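PDB 3TFW: putative O-methyltransferase from Klebsiella pneumoniae subsp. pneumoniae, which probably transfers a methyl group from S-adenosylmethionine to an oxygen atom of a substrate that is not known. Local coordinates for residues Ile24-Asn37 and Leu73-Leu85. Numbering follows the deposited sequence.
Sequences IPGDPVLDRVLENN and LGGYSTIWMAREL
L30 packs among Y76, I79, W80 and R83, and its side chain, followed outward, illustrates how one branched residue can serve several neighbours at once. L30 CB lies 4.2 Å from CE1 of Y76. L30 CG, turned anti to the carbonyl carbon (chi1 -70°), comes 3.7 Å from NH1 of R83. There the branches part: L30 CD1 sits over one face of the W80 indole, near its rim, 3.5 Å from W80 CZ2, whereas CD2 reaches CG2 of I79 and also lies over a face of the R83 guanidinium, offset toward its rim. Y76 is clasped between two residues. L34 lays CD2 on one face of the phenol ring in a CH-pi contact, 3.9 Å from the ring centroid, and W80 CD1 covers the opposite face; V33 CG1 comes up at the ring edge, while V33 CG2 packs 3.6 Å from I79 CD1. These residues join two nearly antiparallel helical segments, 28-37 and 76-82, whose axes run 160° apart. Helix 76-82 links the parallel strands 66-70 and 90-95 as a beta-alpha-beta crossover in the Rossmann-like sheet of class I methyltransferases, and helix 28-39, to which segment 28-37 belongs, lies against it. Where helix 28-39 begins, D27 is its N-cap: OD1 accepts from L30 N and, weakly, from V29 N. The same carboxylate forms a salt bridge to R83, in which R83 NH1 meets D27 OD2 at 2.8 Å from above the carboxylate plane, and R83 NH2 adds a weak bond to D27 OD1. An extended chain from CG to NE carries the guanidinium to this helix start. At the other end, the N37 amide packs on G74, with N37 OD1 3.6 Å from G74 CA, and its ND2 is hydrogen-bonded to D46.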
# COMPACT_ATOMS: atom_id res chain seq x y z
N ILE A 24 -2.61 -7.02 -14.28
CA ILE A 24 -3.38 -5.86 -14.73
C ILE A 24 -3.78 -5.95 -16.21
O ILE A 24 -2.91 -6.09 -17.07
CB ILE A 24 -2.61 -4.55 -14.45
CG1 ILE A 24 -2.20 -4.49 -12.97
CG2 ILE A 24 -3.44 -3.34 -14.89
CD1 ILE A 24 -1.17 -3.41 -12.62
N PRO A 25 -5.09 -5.88 -16.50
CA PRO A 25 -5.51 -6.04 -17.90
C PRO A 25 -5.09 -4.86 -18.77
O PRO A 25 -4.96 -3.73 -18.27
CB PRO A 25 -7.03 -6.14 -17.80
CG PRO A 25 -7.38 -5.40 -16.55
CD PRO A 25 -6.23 -5.60 -15.61
N GLY A 26 -4.87 -5.12 -20.06
CA GLY A 26 -4.55 -4.06 -21.01
C GLY A 26 -5.67 -3.05 -21.07
O GLY A 26 -6.85 -3.38 -20.93
N ASP A 27 -5.31 -1.79 -21.27
CA ASP A 27 -6.31 -0.75 -21.31
C ASP A 27 -5.99 0.25 -22.41
O ASP A 27 -5.04 1.02 -22.29
CB ASP A 27 -6.43 -0.07 -19.94
CG ASP A 27 -7.72 0.72 -19.79
OD1 ASP A 27 -8.01 1.55 -20.67
OD2 ASP A 27 -8.45 0.49 -18.80
N PRO A 28 -6.80 0.23 -23.50
CA PRO A 28 -6.61 1.09 -24.68
C PRO A 28 -6.66 2.58 -24.35
O PRO A 28 -5.84 3.34 -24.85
CB PRO A 28 -7.79 0.70 -25.59
CG PRO A 28 -8.22 -0.64 -25.12
CD PRO A 28 -7.99 -0.62 -23.64
N VAL A 29 -7.60 2.99 -23.51
CA VAL A 29 -7.70 4.41 -23.16
C VAL A 29 -6.51 4.90 -22.32
O VAL A 29 -5.98 5.98 -22.59
CB VAL A 29 -9.11 4.79 -22.57
CG1 VAL A 29 -9.73 3.64 -21.84
CG2 VAL A 29 -9.04 6.03 -21.69
N LEU A 30 -6.07 4.10 -21.35
CA LEU A 30 -4.90 4.48 -20.55
C LEU A 30 -3.63 4.55 -21.40
O LEU A 30 -2.80 5.44 -21.21
CB LEU A 30 -4.69 3.53 -19.36
CG LEU A 30 -5.69 3.63 -18.21
CD1 LEU A 30 -5.32 2.64 -17.13
CD2 LEU A 30 -5.78 5.04 -17.65
N ASP A 31 -3.49 3.61 -22.34
CA ASP A 31 -2.39 3.64 -23.31
C ASP A 31 -2.40 4.97 -24.06
O ASP A 31 -1.36 5.60 -24.21
CB ASP A 31 -2.50 2.48 -24.32
CG ASP A 31 -2.23 1.11 -23.70
OD1 ASP A 31 -1.54 1.01 -22.67
OD2 ASP A 31 -2.70 0.11 -24.28
N ARG A 32 -3.57 5.37 -24.53
CA ARG A 32 -3.72 6.60 -25.31
C ARG A 32 -3.45 7.85 -24.46
O ARG A 32 -2.83 8.80 -24.94
CB ARG A 32 -5.10 6.66 -25.95
CG ARG A 32 -5.23 7.70 -27.05
CD ARG A 32 -6.42 7.40 -27.95
NE ARG A 32 -6.78 8.57 -28.75
CZ ARG A 32 -7.78 8.61 -29.63
NH1 ARG A 32 -8.53 7.53 -29.84
NH2 ARG A 32 -8.02 9.72 -30.30
N VAL A 33 -3.89 7.83 -23.21
CA VAL A 33 -3.60 8.93 -22.28
C VAL A 33 -2.10 9.17 -22.16
O VAL A 33 -1.65 10.32 -22.24
CB VAL A 33 -4.23 8.67 -20.87
CG1 VAL A 33 -3.63 9.61 -19.83
CG2 VAL A 33 -5.74 8.83 -20.94
N LEU A 34 -1.33 8.09 -22.00
CA LEU A 34 0.12 8.18 -21.86
C LEU A 34 0.77 8.65 -23.17
O LEU A 34 1.70 9.45 -23.16
CB LEU A 34 0.72 6.83 -21.41
CG LEU A 34 0.50 6.38 -19.96
CD1 LEU A 34 0.91 4.92 -19.77
CD2 LEU A 34 1.24 7.27 -18.96
N GLU A 35 0.27 8.14 -24.29
CA GLU A 35 0.72 8.58 -25.62
C GLU A 35 0.53 10.09 -25.79
O GLU A 35 1.43 10.79 -26.29
CB GLU A 35 -0.03 7.82 -26.73
CG GLU A 35 0.37 6.35 -26.86
CD GLU A 35 -0.59 5.52 -27.73
OE1 GLU A 35 -1.59 6.05 -28.27
OE2 GLU A 35 -0.33 4.31 -27.87
N ASN A 36 -0.64 10.58 -25.37
CA ASN A 36 -0.95 12.02 -25.40
C ASN A 36 0.00 12.86 -24.56
O ASN A 36 0.45 13.93 -25.00
CB ASN A 36 -2.38 12.26 -24.91
CG ASN A 36 -3.44 11.83 -25.91
OD1 ASN A 36 -3.14 11.54 -27.07
ND2 ASN A 36 -4.70 11.79 -25.45
N ASN A 37 0.29 12.39 -23.35
CA ASN A 37 1.23 13.07 -22.45
C ASN A 37 2.61 13.23 -23.07
O ASN A 37 3.20 14.32 -23.04
CB ASN A 37 1.33 12.33 -21.11
CG ASN A 37 0.05 12.45 -20.29
OD1 ASN A 37 -0.90 13.10 -20.70
ND2 ASN A 37 0.04 11.82 -19.12
N LEU A 73 -0.90 16.93 -13.57
CA LEU A 73 -0.07 16.61 -14.74
C LEU A 73 -0.98 16.38 -15.95
O LEU A 73 -1.74 17.29 -16.33
CB LEU A 73 0.88 15.42 -14.46
CG LEU A 73 1.99 15.07 -15.48
CD1 LEU A 73 3.00 16.21 -15.70
CD2 LEU A 73 2.72 13.78 -15.10
N GLY A 74 -0.96 15.17 -16.52
CA GLY A 74 -1.78 14.85 -17.69
C GLY A 74 -3.06 14.11 -17.34
O GLY A 74 -3.82 13.70 -18.23
N GLY A 75 -3.28 13.91 -16.05
CA GLY A 75 -4.48 13.26 -15.57
C GLY A 75 -4.42 11.73 -15.56
O GLY A 75 -5.44 11.09 -15.45
N TYR A 76 -3.22 11.15 -15.65
CA TYR A 76 -3.12 9.68 -15.65
C TYR A 76 -3.58 9.09 -14.30
O TYR A 76 -4.44 8.21 -14.25
CB TYR A 76 -1.71 9.24 -15.99
CG TYR A 76 -1.50 7.74 -16.08
CD1 TYR A 76 -1.99 7.00 -17.16
CD2 TYR A 76 -0.82 7.06 -15.06
CE1 TYR A 76 -1.78 5.61 -17.23
CE2 TYR A 76 -0.62 5.69 -15.13
CZ TYR A 76 -1.09 4.97 -16.21
OH TYR A 76 -0.88 3.61 -16.25
N SER A 77 -3.02 9.61 -13.21
CA SER A 77 -3.43 9.15 -11.87
C SER A 77 -4.89 9.50 -11.60
O SER A 77 -5.61 8.74 -10.94
CB SER A 77 -2.54 9.75 -10.79
OG SER A 77 -1.26 9.15 -10.85
N THR A 78 -5.29 10.66 -12.11
CA THR A 78 -6.66 11.15 -11.96
C THR A 78 -7.63 10.11 -12.50
O THR A 78 -8.61 9.80 -11.87
CB THR A 78 -6.89 12.48 -12.72
OG1 THR A 78 -5.74 13.32 -12.61
CG2 THR A 78 -8.13 13.19 -12.16
N ILE A 79 -7.33 9.58 -13.68
CA ILE A 79 -8.22 8.62 -14.32
C ILE A 79 -8.31 7.30 -13.56
O ILE A 79 -9.40 6.77 -13.40
CB ILE A 79 -7.85 8.39 -15.79
CG1 ILE A 79 -8.17 9.66 -16.59
CG2 ILE A 79 -8.66 7.22 -16.36
CD1 ILE A 79 -7.35 9.78 -17.88
N TRP A 80 -7.17 6.81 -13.07
CA TRP A 80 -7.15 5.59 -12.25
C TRP A 80 -8.09 5.73 -11.06
O TRP A 80 -8.88 4.83 -10.75
CB TRP A 80 -5.74 5.31 -11.75
CG TRP A 80 -4.91 4.45 -12.65
CD1 TRP A 80 -3.84 4.84 -13.41
CD2 TRP A 80 -5.07 3.05 -12.86
NE1 TRP A 80 -3.33 3.76 -14.09
CE2 TRP A 80 -4.06 2.65 -13.77
CE3 TRP A 80 -5.96 2.09 -12.37
CZ2 TRP A 80 -3.91 1.32 -14.19
CZ3 TRP A 80 -5.82 0.76 -12.81
CH2 TRP A 80 -4.80 0.40 -13.71
N MSE A 81 -8.01 6.89 -10.40
CA MSE A 81 -8.85 7.13 -9.25
C MSE A 81 -10.30 7.38 -9.62
O MSE A 81 -11.20 6.75 -9.05
CB MSE A 81 -8.29 8.25 -8.37
CG MSE A 81 -7.00 7.81 -7.67
SE MSE A 81 -6.36 9.19 -6.47
CE MSE A 81 -5.66 10.43 -7.83
N ALA A 82 -10.53 8.25 -10.61
CA ALA A 82 -11.89 8.68 -10.96
C ALA A 82 -12.79 7.55 -11.45
O ALA A 82 -14.00 7.55 -11.17
CB ALA A 82 -11.85 9.83 -11.98
N ARG A 83 -12.22 6.58 -12.15
CA ARG A 83 -13.01 5.41 -12.62
C ARG A 83 -13.68 4.64 -11.49
O ARG A 83 -14.70 3.97 -11.71
CB ARG A 83 -12.13 4.46 -13.42
CG ARG A 83 -11.89 4.90 -14.83
CD ARG A 83 -10.70 4.16 -15.37
NE ARG A 83 -10.57 4.36 -16.80
CZ ARG A 83 -9.79 3.61 -17.58
NH1 ARG A 83 -9.10 2.61 -17.05
NH2 ARG A 83 -9.72 3.87 -18.88
N GLU A 84 -13.11 4.73 -10.29
CA GLU A 84 -13.62 3.98 -9.15
C GLU A 84 -14.68 4.72 -8.34
O GLU A 84 -15.24 4.16 -7.41
CB GLU A 84 -12.46 3.53 -8.24
CG GLU A 84 -11.39 2.72 -8.94
CD GLU A 84 -11.93 1.44 -9.57
OE1 GLU A 84 -12.91 0.88 -9.06
OE2 GLU A 84 -11.35 0.99 -10.57
N LEU A 85 -14.95 5.97 -8.70
CA LEU A 85 -15.98 6.76 -8.03
C LEU A 85 -17.39 6.27 -8.39
O LEU A 85 -17.62 5.84 -9.52
CB LEU A 85 -15.83 8.25 -8.37
CG LEU A 85 -14.64 9.03 -7.78
CD1 LEU A 85 -14.54 10.40 -8.46
CD2 LEU A 85 -14.81 9.23 -6.27